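Local coordinates for DBF2 kinase activator protein MOB1 (Saccharomyces cerevisiae, PDB 2HJN) that activates the protein kinase DBF2 by binding it, which allows its phosphorylation by CDC15 in the mitotic exit network of late anaphase, at residues A[87-91]-A[140-144]; A[74-80]-A[161-166]; A[56-60]-A[198-202]; A[103-109]-A[129-135]. All blocks are in the same frame, centred on the assembly; numbering follows the deposited sequence.

Contact 1: A[87-91]-A[140-144]; sequences YNQIN and MRWCQ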
loop_
_atom_site.group_PDB
_atom_site.type_symbol
_atom_site.label_atom_id
_atom_site.label_comp_id
_atom_site.label_asym_id
_atom_site.label_seq_id
_atom_site.Cartn_x
_atom_site.Cartn_y
_atom_site.Cartn_z
ATOM N N TYR A 87 1.413 12.924 4.842
ATOM C CA TYR A 87 0.045 12.719 4.324
ATOM C C TYR A 87 0.087 11.557 3.308
ATOM O O TYR A 87 -0.763 10.658 3.297
ATOM C CB TYR A 87 -0.472 13.999 3.631
ATOM C CG TYR A 87 -1.654 13.687 2.721
ATOM C CD1 TYR A 87 -2.954 13.807 3.214
ATOM C CD2 TYR A 87 -1.478 13.217 1.402
ATOM C CE1 TYR A 87 -4.060 13.521 2.426
ATOM C CE2 TYR A 87 -2.593 12.886 0.612
ATOM C CZ TYR A 87 -3.880 13.042 1.154
ATOM O OH TYR A 87 -5.027 12.716 0.489
ATOM N N ASN A 88 1.092 11.574 2.446
ATOM C CA ASN A 88 1.160 10.554 1.403
ATOM C C ASN A 88 1.455 9.131 1.951
ATOM O O ASN A 88 0.909 8.147 1.445
ATOM C CB ASN A 88 2.182 10.964 0.268
ATOM C CG ASN A 88 1.601 11.917 -0.794
ATOM O OD1 ASN A 88 0.407 11.971 -1.036
ATOM N ND2 ASN A 88 2.506 12.627 -1.503
ATOM N N GLN A 89 2.302 9.016 2.979
ATOM C CA GLN A 89 2.516 7.719 3.661
ATOM C C GLN A 89 1.216 7.209 4.324
ATOM O O GLN A 89 0.893 5.993 4.274
ATOM C CB GLN A 89 3.685 7.845 4.690
ATOM C CG GLN A 89 5.050 8.160 3.986
ATOM C CD GLN A 89 6.174 8.444 4.943
ATOM O OE1 GLN A 89 6.162 7.955 6.076
ATOM N NE2 GLN A 89 7.180 9.243 4.498
ATOM N N ILE A 90 0.435 8.118 4.920
ATOM C CA ILE A 90 -0.823 7.718 5.657
ATOM C C ILE A 90 -1.902 7.324 4.625
ATOM O O ILE A 90 -2.587 6.324 4.774
ATOM C CB ILE A 90 -1.310 8.852 6.581
ATOM C CG1 ILE A 90 -0.400 9.000 7.791
ATOM C CG2 ILE A 90 -2.733 8.583 7.071
ATOM C CD1 ILE A 90 -0.563 10.430 8.503
ATOM N N ASN A 91 -1.980 8.089 3.540
ATOM C CA ASN A 91 -2.784 7.730 2.375
ATOM C C ASN A 91 -2.468 6.320 1.823
ATOM O O ASN A 91 -3.408 5.529 1.578
ATOM C CB ASN A 91 -2.618 8.781 1.234
ATOM C CG ASN A 91 -3.566 8.524 0.094
ATOM O OD1 ASN A 91 -4.805 8.593 0.269
ATOM N ND2 ASN A 91 -3.017 8.200 -1.088
HETATM N N MSE A 140 -8.741 13.707 5.431
HETATM C CA MSE A 140 -7.717 13.662 4.352
HETATM C C MSE A 140 -8.059 14.632 3.232
HETATM O O MSE A 140 -7.174 15.316 2.740
HETATM C CB MSE A 140 -7.582 12.260 3.778
HETATM C CG MSE A 140 -7.098 11.235 4.808
HETATM SE SE MSE A 140 -5.260 11.560 5.542
HETATM C CE MSE A 140 -4.386 10.470 4.185
ATOM N N ARG A 141 -9.326 14.695 2.811
ATOM C CA ARG A 141 -9.763 15.695 1.801
ATOM C C ARG A 141 -9.563 17.133 2.325
ATOM O O ARG A 141 -9.241 18.014 1.562
ATOM C CB ARG A 141 -11.248 15.521 1.377
ATOM C CG ARG A 141 -11.609 14.277 0.472
ATOM C CD ARG A 141 -10.668 13.964 -0.732
ATOM N NE ARG A 141 -9.365 13.357 -0.374
ATOM C CZ ARG A 141 -9.149 12.103 -0.009
ATOM N NH1 ARG A 141 -10.131 11.221 0.122
ATOM N NH2 ARG A 141 -7.914 11.722 0.261
ATOM N N TRP A 142 -9.779 17.351 3.618
ATOM C CA TRP A 142 -9.477 18.676 4.238
ATOM C C TRP A 142 -7.956 19.011 4.159
ATOM O O TRP A 142 -7.560 20.170 3.864
ATOM C CB TRP A 142 -10.009 18.767 5.690
ATOM C CG TRP A 142 -9.624 20.067 6.373
ATOM C CD1 TRP A 142 -10.290 21.260 6.342
ATOM C CD2 TRP A 142 -8.464 20.267 7.159
ATOM N NE1 TRP A 142 -9.617 22.204 7.105
ATOM C CE2 TRP A 142 -8.478 21.619 7.604
ATOM C CE3 TRP A 142 -7.428 19.419 7.582
ATOM C CZ2 TRP A 142 -7.463 22.152 8.395
ATOM C CZ3 TRP A 142 -6.385 19.977 8.357
ATOM C CH2 TRP A 142 -6.435 21.314 8.780
ATOM N N CYS A 143 -7.102 18.010 4.413
ATOM C CA CYS A 143 -5.652 18.242 4.289
ATOM C C CYS A 143 -5.254 18.667 2.866
ATOM O O CYS A 143 -4.451 19.591 2.702
ATOM C CB CYS A 143 -4.836 17.009 4.733
ATOM S SG CYS A 143 -4.924 16.673 6.489
ATOM N N GLN A 144 -5.770 17.954 1.861
ATOM C CA GLN A 144 -5.526 18.291 0.455
ATOM C C GLN A 144 -5.999 19.701 0.100
ATOM O O GLN A 144 -5.316 20.407 -0.634
ATOM C CB GLN A 144 -6.156 17.258 -0.513
ATOM C CG GLN A 144 -5.536 15.870 -0.396
ATOM C CD GLN A 144 -5.994 14.955 -1.479
ATOM O OE1 GLN A 144 -7.153 14.515 -1.471
ATOM N NE2 GLN A 144 -5.100 14.681 -2.462
#

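Contact 2: A[74-80]-A[161-166]; sequences DENEWLA and FPEGFI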
loop_
_atom_site.group_PDB
_atom_site.type_symbol
_atom_site.label_atom_id
_atom_site.label_comp_id
_atom_site.label_asym_id
_atom_site.label_seq_id
_atom_site.Cartn_x
_atom_site.Cartn_y
_atom_site.Cartn_z
ATOM N N ASP A 74 15.272 26.670 4.511
ATOM C CA ASP A 74 14.176 27.375 5.143
ATOM C C ASP A 74 13.285 26.393 5.941
ATOM O O ASP A 74 12.896 25.337 5.413
ATOM C CB ASP A 74 13.367 28.162 4.097
ATOM C CG ASP A 74 12.180 28.897 4.719
ATOM O OD1 ASP A 74 11.015 28.604 4.331
ATOM O OD2 ASP A 74 12.415 29.733 5.633
ATOM N N GLU A 75 12.996 26.749 7.195
ATOM C CA GLU A 75 12.234 25.917 8.130
ATOM C C GLU A 75 10.789 25.619 7.684
ATOM O O GLU A 75 10.346 24.459 7.742
ATOM C CB GLU A 75 12.246 26.533 9.544
ATOM C CG GLU A 75 11.390 25.783 10.559
ATOM C CD GLU A 75 11.638 26.187 12.013
ATOM O OE1 GLU A 75 12.113 25.351 12.809
ATOM O OE2 GLU A 75 11.315 27.321 12.392
ATOM N N ASN A 76 10.062 26.673 7.283
ATOM C CA ASN A 76 8.728 26.554 6.636
ATOM C C ASN A 76 8.708 25.619 5.436
ATOM O O ASN A 76 7.766 24.818 5.290
ATOM C CB ASN A 76 8.219 27.923 6.181
ATOM C CG ASN A 76 7.787 28.797 7.335
ATOM O OD1 ASN A 76 7.668 28.339 8.481
ATOM N ND2 ASN A 76 7.554 30.083 7.042
ATOM N N GLU A 77 9.719 25.734 4.556
ATOM C CA GLU A 77 9.787 24.856 3.405
ATOM C C GLU A 77 10.000 23.391 3.783
ATOM O O GLU A 77 9.318 22.501 3.256
ATOM C CB GLU A 77 10.844 25.294 2.403
ATOM C CG GLU A 77 10.236 25.719 1.112
ATOM C CD GLU A 77 11.253 26.248 0.137
ATOM O OE1 GLU A 77 11.976 25.425 -0.496
ATOM O OE2 GLU A 77 11.310 27.501 0.012
ATOM N N TRP A 78 10.968 23.178 4.672
ATOM C CA TRP A 78 11.295 21.881 5.236
ATOM C C TRP A 78 10.043 21.253 5.891
ATOM O O TRP A 78 9.690 20.100 5.610
ATOM C CB TRP A 78 12.438 22.073 6.247
ATOM C CG TRP A 78 13.000 20.819 6.861
ATOM C CD1 TRP A 78 12.871 20.420 8.152
ATOM C CD2 TRP A 78 13.778 19.816 6.198
ATOM N NE1 TRP A 78 13.537 19.233 8.344
ATOM C CE2 TRP A 78 14.103 18.840 7.164
ATOM C CE3 TRP A 78 14.238 19.657 4.887
ATOM C CZ2 TRP A 78 14.857 17.707 6.863
ATOM C CZ3 TRP A 78 15.003 18.533 4.579
ATOM C CH2 TRP A 78 15.293 17.571 5.559
ATOM N N LEU A 79 9.347 22.016 6.725
ATOM C CA LEU A 79 8.114 21.510 7.349
ATOM C C LEU A 79 6.950 21.267 6.340
ATOM O O LEU A 79 6.269 20.234 6.431
ATOM C CB LEU A 79 7.692 22.375 8.525
ATOM C CG LEU A 79 8.698 22.653 9.667
ATOM C CD1 LEU A 79 7.992 22.991 10.976
ATOM C CD2 LEU A 79 9.758 21.606 9.871
ATOM N N ALA A 80 6.788 22.167 5.355
ATOM C CA ALA A 80 5.828 21.981 4.252
ATOM C C ALA A 80 6.118 20.702 3.418
ATOM O O ALA A 80 5.210 19.914 3.141
ATOM C CB ALA A 80 5.772 23.232 3.349
ATOM N N PHE A 161 5.106 32.252 2.670
ATOM C CA PHE A 161 4.292 31.565 3.670
ATOM C C PHE A 161 3.628 32.615 4.574
ATOM O O PHE A 161 4.265 33.651 4.882
ATOM C CB PHE A 161 5.172 30.651 4.514
ATOM C CG PHE A 161 5.758 29.504 3.759
ATOM C CD1 PHE A 161 6.984 29.640 3.098
ATOM C CD2 PHE A 161 5.118 28.265 3.754
ATOM C CE1 PHE A 161 7.547 28.573 2.394
ATOM C CE2 PHE A 161 5.671 27.177 3.065
ATOM C CZ PHE A 161 6.875 27.329 2.379
ATOM N N PRO A 162 2.386 32.351 5.048
ATOM C CA PRO A 162 1.724 33.343 5.917
ATOM C C PRO A 162 2.379 33.422 7.306
ATOM O O PRO A 162 3.064 32.475 7.739
ATOM C CB PRO A 162 0.298 32.800 6.058
ATOM C CG PRO A 162 0.469 31.299 5.909
ATOM C CD PRO A 162 1.552 31.150 4.844
ATOM N N GLU A 163 2.143 34.513 8.024
ATOM C CA GLU A 163 2.634 34.598 9.390
ATOM C C GLU A 163 1.874 33.570 10.176
ATOM O O GLU A 163 0.675 33.375 9.938
ATOM C CB GLU A 163 2.448 36.014 10.004
ATOM C CG GLU A 163 3.459 37.045 9.471
ATOM C CD GLU A 163 3.436 38.386 10.231
ATOM O OE1 GLU A 163 3.878 38.399 11.420
ATOM O OE2 GLU A 163 2.988 39.399 9.617
ATOM N N GLY A 164 2.579 32.930 11.109
ATOM C CA GLY A 164 2.033 31.885 11.978
ATOM C C GLY A 164 1.942 30.511 11.305
ATOM O O GLY A 164 1.336 29.590 11.853
ATOM N N PHE A 165 2.517 30.387 10.114
ATOM C CA PHE A 165 2.443 29.142 9.329
ATOM C C PHE A 165 2.598 27.892 10.188
ATOM O O PHE A 165 1.750 27.035 10.145
ATOM C CB PHE A 165 3.459 29.145 8.190
ATOM C CG PHE A 165 3.437 27.883 7.321
ATOM C CD1 PHE A 165 2.352 27.606 6.460
ATOM C CD2 PHE A 165 4.519 27.016 7.334
ATOM C CE1 PHE A 165 2.342 26.465 5.657
ATOM C CE2 PHE A 165 4.523 25.866 6.522
ATOM C CZ PHE A 165 3.450 25.596 5.691
ATOM N N ILE A 166 3.674 27.789 10.971
ATOM C CA ILE A 166 3.925 26.552 11.727
ATOM C C ILE A 166 2.827 26.274 12.760
ATOM O O ILE A 166 2.354 25.157 12.902
ATOM C CB ILE A 166 5.285 26.573 12.384
ATOM C CG1 ILE A 166 6.342 26.514 11.312
ATOM C CG2 ILE A 166 5.483 25.343 13.229
ATOM C CD1 ILE A 166 7.683 27.010 11.774
#

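Contact 3: A[56-60]-A[198-202]; sequences TLGSE and QTVLN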
loop_
_atom_site.group_PDB
_atom_site.type_symbol
_atom_site.label_atom_id
_atom_site.label_comp_id
_atom_site.label_asym_id
_atom_site.label_seq_id
_atom_site.Cartn_x
_atom_site.Cartn_y
_atom_site.Cartn_z
ATOM N N THR A 56 2.496 -4.922 18.450
ATOM C CA THR A 56 3.339 -4.059 17.616
ATOM C C THR A 56 4.841 -4.360 17.684
ATOM O O THR A 56 5.527 -4.404 16.661
ATOM C CB THR A 56 3.125 -2.566 17.930
ATOM O OG1 THR A 56 1.809 -2.182 17.504
ATOM C CG2 THR A 56 4.152 -1.717 17.185
ATOM N N LEU A 57 5.355 -4.539 18.887
ATOM C CA LEU A 57 6.778 -4.831 19.043
ATOM C C LEU A 57 7.056 -6.268 18.543
ATOM O O LEU A 57 8.044 -6.504 17.863
ATOM C CB LEU A 57 7.192 -4.685 20.523
ATOM C CG LEU A 57 7.112 -3.292 21.171
ATOM C CD1 LEU A 57 7.394 -3.329 22.691
ATOM C CD2 LEU A 57 8.095 -2.387 20.463
ATOM N N GLY A 58 6.175 -7.217 18.851
ATOM C CA GLY A 58 6.384 -8.619 18.438
ATOM C C GLY A 58 6.324 -8.831 16.935
ATOM O O GLY A 58 6.823 -9.858 16.412
ATOM N N SER A 59 5.707 -7.868 16.241
ATOM C CA SER A 59 5.470 -7.939 14.775
ATOM C C SER A 59 6.774 -7.938 14.001
ATOM O O SER A 59 6.861 -8.546 12.933
ATOM C CB SER A 59 4.573 -6.769 14.310
ATOM O OG SER A 59 5.277 -5.535 14.126
ATOM N N GLU A 60 7.765 -7.250 14.576
ATOM C CA GLU A 60 9.107 -7.082 14.023
ATOM C C GLU A 60 9.954 -8.379 13.872
ATOM O O GLU A 60 10.866 -8.415 13.043
ATOM C CB GLU A 60 9.842 -5.980 14.799
ATOM C CG GLU A 60 9.230 -4.524 14.596
ATOM C CD GLU A 60 9.340 -3.934 13.140
ATOM O OE1 GLU A 60 9.723 -4.655 12.189
ATOM O OE2 GLU A 60 9.025 -2.728 12.944
ATOM N N GLN A 198 3.968 -4.265 8.476
ATOM C CA GLN A 198 4.301 -3.851 9.857
ATOM C C GLN A 198 5.502 -2.941 9.938
ATOM O O GLN A 198 5.478 -1.956 10.694
ATOM C CB GLN A 198 4.445 -5.047 10.842
ATOM C CG GLN A 198 5.516 -6.045 10.440
ATOM C CD GLN A 198 5.001 -7.280 9.762
ATOM O OE1 GLN A 198 5.393 -8.433 10.109
ATOM N NE2 GLN A 198 4.138 -7.087 8.804
ATOM N N THR A 199 6.537 -3.226 9.133
ATOM C CA THR A 199 7.807 -2.456 9.187
ATOM C C THR A 199 7.654 -1.092 8.499
ATOM O O THR A 199 8.110 -0.083 9.027
ATOM C CB THR A 199 9.043 -3.289 8.646
ATOM O OG1 THR A 199 9.157 -4.533 9.361
ATOM C CG2 THR A 199 10.350 -2.523 8.847
ATOM N N VAL A 200 6.939 -1.056 7.367
ATOM C CA VAL A 200 6.612 0.195 6.707
ATOM C C VAL A 200 5.742 1.074 7.642
ATOM O O VAL A 200 5.956 2.300 7.723
ATOM C CB VAL A 200 5.915 -0.030 5.339
ATOM C CG1 VAL A 200 5.455 1.304 4.741
ATOM C CG2 VAL A 200 6.846 -0.681 4.380
ATOM N N LEU A 201 4.773 0.467 8.333
ATOM C CA LEU A 201 3.892 1.249 9.236
ATOM C C LEU A 201 4.723 1.832 10.383
ATOM O O LEU A 201 4.646 3.021 10.667
ATOM C CB LEU A 201 2.754 0.366 9.821
ATOM C CG LEU A 201 1.832 0.993 10.885
ATOM C CD1 LEU A 201 1.238 2.344 10.461
ATOM C CD2 LEU A 201 0.692 -0.037 11.284
ATOM N N ASN A 202 5.509 0.972 11.038
ATOM C CA ASN A 202 6.316 1.365 12.211
ATOM C C ASN A 202 7.405 2.378 11.841
ATOM O O ASN A 202 7.691 3.282 12.635
ATOM C CB ASN A 202 6.937 0.151 12.939
ATOM C CG ASN A 202 5.912 -0.758 13.611
ATOM O OD1 ASN A 202 4.749 -0.401 13.824
ATOM N ND2 ASN A 202 6.354 -1.983 13.934
#

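Contact 4: A[103-109]-A[129-135]; sequences PQTCPRM and SVSAPKY. With ZN (zinc ion), chain B.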
loop_
_atom_site.group_PDB
_atom_site.type_symbol
_atom_site.label_atom_id
_atom_site.label_comp_id
_atom_site.label_asym_id
_atom_site.label_seq_id
_atom_site.Cartn_x
_atom_site.Cartn_y
_atom_site.Cartn_z
ATOM N N PRO A 103 -18.474 1.685 7.576
ATOM C CA PRO A 103 -19.325 2.175 8.640
ATOM C C PRO A 103 -19.943 1.067 9.506
ATOM O O PRO A 103 -20.386 1.374 10.620
ATOM C CB PRO A 103 -20.424 2.911 7.897
ATOM C CG PRO A 103 -19.861 3.293 6.671
ATOM C CD PRO A 103 -18.968 2.133 6.264
ATOM N N GLN A 104 -19.966 -0.185 9.017
ATOM C CA GLN A 104 -20.407 -1.342 9.863
ATOM C C GLN A 104 -19.331 -1.942 10.730
ATOM O O GLN A 104 -19.619 -2.363 11.851
ATOM C CB GLN A 104 -21.135 -2.418 9.033
ATOM C CG GLN A 104 -22.210 -1.746 8.151
ATOM C CD GLN A 104 -23.470 -1.373 8.923
ATOM O OE1 GLN A 104 -23.831 -0.179 9.068
ATOM N NE2 GLN A 104 -24.153 -2.401 9.436
ATOM N N THR A 105 -18.071 -1.987 10.270
ATOM C CA THR A 105 -17.015 -2.475 11.197
ATOM C C THR A 105 -16.652 -1.427 12.233
ATOM O O THR A 105 -16.382 -1.756 13.389
ATOM C CB THR A 105 -15.690 -2.923 10.468
ATOM O OG1 THR A 105 -15.123 -1.792 9.784
ATOM C CG2 THR A 105 -15.998 -4.042 9.468
ATOM N N CYS A 106 -16.618 -0.170 11.810
ATOM C CA CYS A 106 -16.158 0.918 12.678
ATOM C C CYS A 106 -17.162 2.088 12.665
ATOM O O CYS A 106 -16.937 3.109 11.970
ATOM C CB CYS A 106 -14.707 1.387 12.290
ATOM S SG CYS A 106 -13.488 0.050 12.091
ATOM N N PRO A 107 -18.262 1.965 13.481
ATOM C CA PRO A 107 -19.291 2.994 13.548
ATOM C C PRO A 107 -18.903 4.340 14.199
ATOM O O PRO A 107 -19.672 5.284 14.085
ATOM C CB PRO A 107 -20.453 2.318 14.324
ATOM C CG PRO A 107 -19.880 1.160 15.008
ATOM C CD PRO A 107 -18.558 0.795 14.354
ATOM N N ARG A 108 -17.756 4.399 14.883
ATOM C CA ARG A 108 -17.254 5.603 15.490
ATOM C C ARG A 108 -15.743 5.675 15.199
ATOM O O ARG A 108 -15.057 4.643 15.084
ATOM C CB ARG A 108 -17.454 5.597 17.011
ATOM C CG ARG A 108 -18.905 5.703 17.504
ATOM C CD ARG A 108 -18.906 5.636 19.073
ATOM N NE ARG A 108 -18.203 4.443 19.580
ATOM C CZ ARG A 108 -17.570 4.349 20.760
ATOM N NH1 ARG A 108 -17.521 5.396 21.593
ATOM N NH2 ARG A 108 -16.969 3.199 21.105
HETATM N N MSE A 109 -15.221 6.883 15.149
HETATM C CA MSE A 109 -13.764 7.044 14.949
HETATM C C MSE A 109 -13.104 6.889 16.320
HETATM O O MSE A 109 -13.032 7.848 17.087
HETATM C CB MSE A 109 -13.451 8.392 14.271
HETATM C CG MSE A 109 -11.975 8.688 14.082
HETATM SE SE MSE A 109 -11.101 7.425 12.832
HETATM C CE MSE A 109 -9.529 8.558 12.744
ATOM N N SER A 129 -19.736 12.757 16.472
ATOM C CA SER A 129 -19.485 11.358 16.168
ATOM C C SER A 129 -19.838 10.976 14.685
ATOM O O SER A 129 -20.929 11.311 14.152
ATOM C CB SER A 129 -20.269 10.506 17.192
ATOM O OG SER A 129 -20.371 9.138 16.813
ATOM N N VAL A 130 -18.878 10.317 14.022
ATOM C CA VAL A 130 -18.989 9.829 12.642
ATOM C C VAL A 130 -18.248 8.477 12.522
ATOM O O VAL A 130 -17.436 8.120 13.379
ATOM C CB VAL A 130 -18.419 10.871 11.558
ATOM C CG1 VAL A 130 -19.262 12.135 11.502
ATOM C CG2 VAL A 130 -16.956 11.237 11.803
ATOM N N SER A 131 -18.538 7.700 11.479
ATOM C CA SER A 131 -17.913 6.336 11.325
ATOM C C SER A 131 -16.429 6.573 11.021
ATOM O O SER A 131 -16.085 7.686 10.611
ATOM C CB SER A 131 -18.604 5.567 10.205
ATOM O OG SER A 131 -18.263 6.106 8.927
ATOM N N ALA A 132 -15.544 5.598 11.218
ATOM C CA ALA A 132 -14.094 5.854 11.000
ATOM C C ALA A 132 -13.837 6.224 9.531
ATOM O O ALA A 132 -13.132 7.167 9.247
ATOM C CB ALA A 132 -13.247 4.632 11.389
ATOM N N PRO A 133 -14.392 5.464 8.575
ATOM C CA PRO A 133 -14.048 5.861 7.174
ATOM C C PRO A 133 -14.606 7.230 6.719
ATOM O O PRO A 133 -13.999 7.895 5.882
ATOM C CB PRO A 133 -14.623 4.719 6.358
ATOM C CG PRO A 133 -15.827 4.236 7.225
ATOM C CD PRO A 133 -15.275 4.288 8.609
ATOM N N LYS A 134 -15.760 7.661 7.267
ATOM C CA LYS A 134 -16.255 9.002 7.009
ATOM C C LYS A 134 -15.326 10.059 7.573
ATOM O O LYS A 134 -15.042 11.028 6.890
ATOM C CB LYS A 134 -17.685 9.211 7.574
ATOM C CG LYS A 134 -18.272 10.616 7.292
ATOM C CD LYS A 134 -18.748 10.613 5.821
ATOM C CE LYS A 134 -19.596 11.787 5.471
ATOM N NZ LYS A 134 -20.238 11.476 4.163
ATOM N N TYR A 135 -14.891 9.865 8.822
ATOM C CA TYR A 135 -13.910 10.690 9.494
ATOM C C TYR A 135 -12.611 10.840 8.650
ATOM O O TYR A 135 -12.163 11.953 8.346
ATOM C CB TYR A 135 -13.556 10.083 10.868
ATOM C CG TYR A 135 -12.605 10.993 11.637
ATOM C CD1 TYR A 135 -11.257 11.047 11.285
ATOM C CD2 TYR A 135 -13.053 11.846 12.636
ATOM C CE1 TYR A 135 -10.378 11.859 11.918
ATOM C CE2 TYR A 135 -12.155 12.687 13.302
ATOM C CZ TYR A 135 -10.815 12.685 12.910
ATOM O OH TYR A 135 -9.860 13.492 13.496
HETATM ZN ZN ZN B . -11.716 1.121 11.005
HETATM O O HOH W 1 -16.476 9.499 16.128
#

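Contact 1: A[87-91]-A[140-144]
Tyr87 reaches from helix 75-97 into a hole on helix 132-147 lined by Met140, Arg141, Cys143 and Gln144. The two short segments run nearly antiparallel, at 152°, with their axes 11.6 Å apart, a separation that the Tyr87 side chain spans. CG stands anti to the backbone N (chi1 162°), which carries the ring on toward helix 132-147. Beyond CB and CG, Tyr87 CD1 comes within 4.0 Å of Cys143 CB, and next round the ring Tyr87 CE1 touches the selenomethionine methyl, Met140 CE, at 3.5 Å. The selenium lies obliquely to the ring in a Met-aromatic contact, 4.8 Å from its centroid; bends at chi2 and chi3 of Met140 carry CE on to Ile90 CG2 and Asn91 CB. Tyr87 CZ packs on Gln144 CG at 3.6 Å. At the tip, Tyr87 OH accepts a bond from Arg141 NH2 (3.1 Å, 146°), lying in the guanidinium plane while ring and guanidinium stand almost perpendicular; OH also bonds Ser29 O. Arg141 NE donates to Gln144 OE1 at 2.7 Å, and Glu137 and Tyr26 hold the guanidinium further. A phenylalanine here would probably keep the ring packing but cost Arg141 NH2 one of its two hydroxyl partners and Ser29 O its hydroxyl bond. The N-terminal segment around Tyr26 and Ser29 covers the polar end of this buried helix pair, and helix 165-187 packs against Ile90 and Met140 through Leu177.

Contact 2: A[74-80]-A[161-166]
One face of the Phe161 ring is covered by Asn76 CB, which stands over the ring centre in a CH-pi contact, 3.7 Å from the centroid and only 8° off the normal. At the edge of the same ring, near its plane, lie Ala80 CB and Phe165 CE1. The Phe165 ring in turn carries Phe161 CD2 over the centre of one face, while Asn76 OD1 comes to its edge, 3.6 Å from Phe165 CD2. The amide of Asn76 is thus wedged between two rings: CG lies anti to the carbonyl carbon, directing Asn76 ND2 to Phe161 CB at 3.5 Å and OD1 to the other ring. Its plane is turned 55° from Phe161 and 67° from Phe165, so it stacks flat on neither. Two helix starts meet here, those of helices 75-97 and 165-187 in the Mob1/phocein helical fold. Asp74 is the N-cap of the first, its OD1 accepting from Glu77 N at 3.2 Å from above the carboxylate plane. Gly164 holds the corresponding position of the second, within a type II beta turn from Pro162 to Phe165. Ile166 adds an aliphatic patch beside the rings: Ile166 CG1 rests on Leu79 CD1 at 3.9 Å, and Ile166 CD1 reaches Glu75 OE2 at 3.7 Å. No hydrogen bond crosses between the segments. Farther out, Phe153 meets Phe165 edge to face, and Leu217 packs on Ile166.

Contact 3: A[56-60]-A[198-202]
The carboxylate of Glu60 bridges two side chains of helix 198-214, one with each oxygen, and so joins the 56-60 segment to the first turns of that helix within the helical Mob1/phocein fold. Thr199 OG1 donates to Glu60 OE1 at 2.9 Å, meeting it on the syn side and somewhat out of the carboxylate plane. Asn202 ND2 donates to Glu60 OE2, also at 2.9 Å and nearly straight at 167°; the bond leaves in the plane of the amide but reaches the oxygen from above the carboxylate, the two planes being 59° apart. With both oxygens gripped, the carboxylate has little freedom to rotate. A bend at chi2 of Glu60 (-65°) brings the carboxylate to helix 198-214. Thr199 and Asn202 are three residues apart, about one helical turn, and so present their donors on the same side.

Next to this bridge, Ser59 OG packs on Gln198 CB at 3.4 Å. The hydroxyl is committed to its own segment: Ser59 OG donates to Thr56 O at 2.8 Å, which ties the side chain back to the backbone three residues earlier. Thr56 CG2 lies 3.7 Å from Asn202 OD1, sliding past the amide. That oxygen takes a hydrogen bond from outside the pair, with Tyr185 OH, so both ends of the Asn202 amide are held and its flip is fixed.

Around the contact, helix 165-187 supplies Tyr185 against Thr56, helix 189-194 closes on Ser59 through Phe189 and Leu193, and helix 227-233 packs Leu229 on Thr56 and Leu233 on Asn202.

Contact 4: A[103-109]-A[129-135]
The zinc site of MOB1 sets the frame for this contact: Cys106 SG binds the zinc ion at 2.3 Å, and Cys101, His183 and His188 complete the site. The metal-binding loop is fastened to the start of helix 132-147 by the backbone of the same cysteine: Cys106 O accepts from Ala132 N (2.9 Å, 165°), in the first turn of the helix. Cys106 CB also rests on Ala132 CB at 3.7 Å. Ser131, the N-cap, bonds Lys134 N only weakly through OG, and its CA makes a CA-H...O contact with Pro107 O. At the start of the segment, Pro103 CD lies against Pro133 CG.

Farther on, the selenomethionine Met109 lies across the Tyr135 ring. Met109 CG sits over one face, offset toward the rim, in a CH-pi contact 3.6 Å from the Tyr135 centroid, and Met109 CE continues to Tyr135 CD1 at 3.4 Å. The selenium lies obliquely to the ring in a Met-aromatic contact, and Met109 SE touches Ala132 CB at 3.8 Å. The bend at chi2 (65°) turns the chain to follow the ring. An alanine in place of Tyr135 would probably remove the face under Met109 CG and CE and open a gap there, leaving the end of that side chain less restrained. A water accepts from both Met109 N and Val130 N, tying the two backbones together.

The cysteine therefore works twice, its sulfur on the metal and its carbonyl on the helix start, so metal binding and the placing of helix 132-147 are probably coupled.

In the fold
Contact 1 lies nearest the centre of the chain and is buried; contact 3 is mostly buried too, though Glu60 and Thr199 lie exposed, and contacts 2 and 4 are partly buried. Helix 75-97 serves contacts 1 and 2 from separate places along its length, while helix 132-147 serves contacts 1 and 4. The chemistry follows position: an aromatic knob with a polar tip in contact 1, ring and aliphatic packing without cross-segment hydrogen bonds in contact 2, a carboxylate bridge in contact 3, and a metal ligand joined to backbone bonding in contact 4. Contacts 2 and 4, with centres about 33 Å apart, lie on opposite sides of the chain's centre.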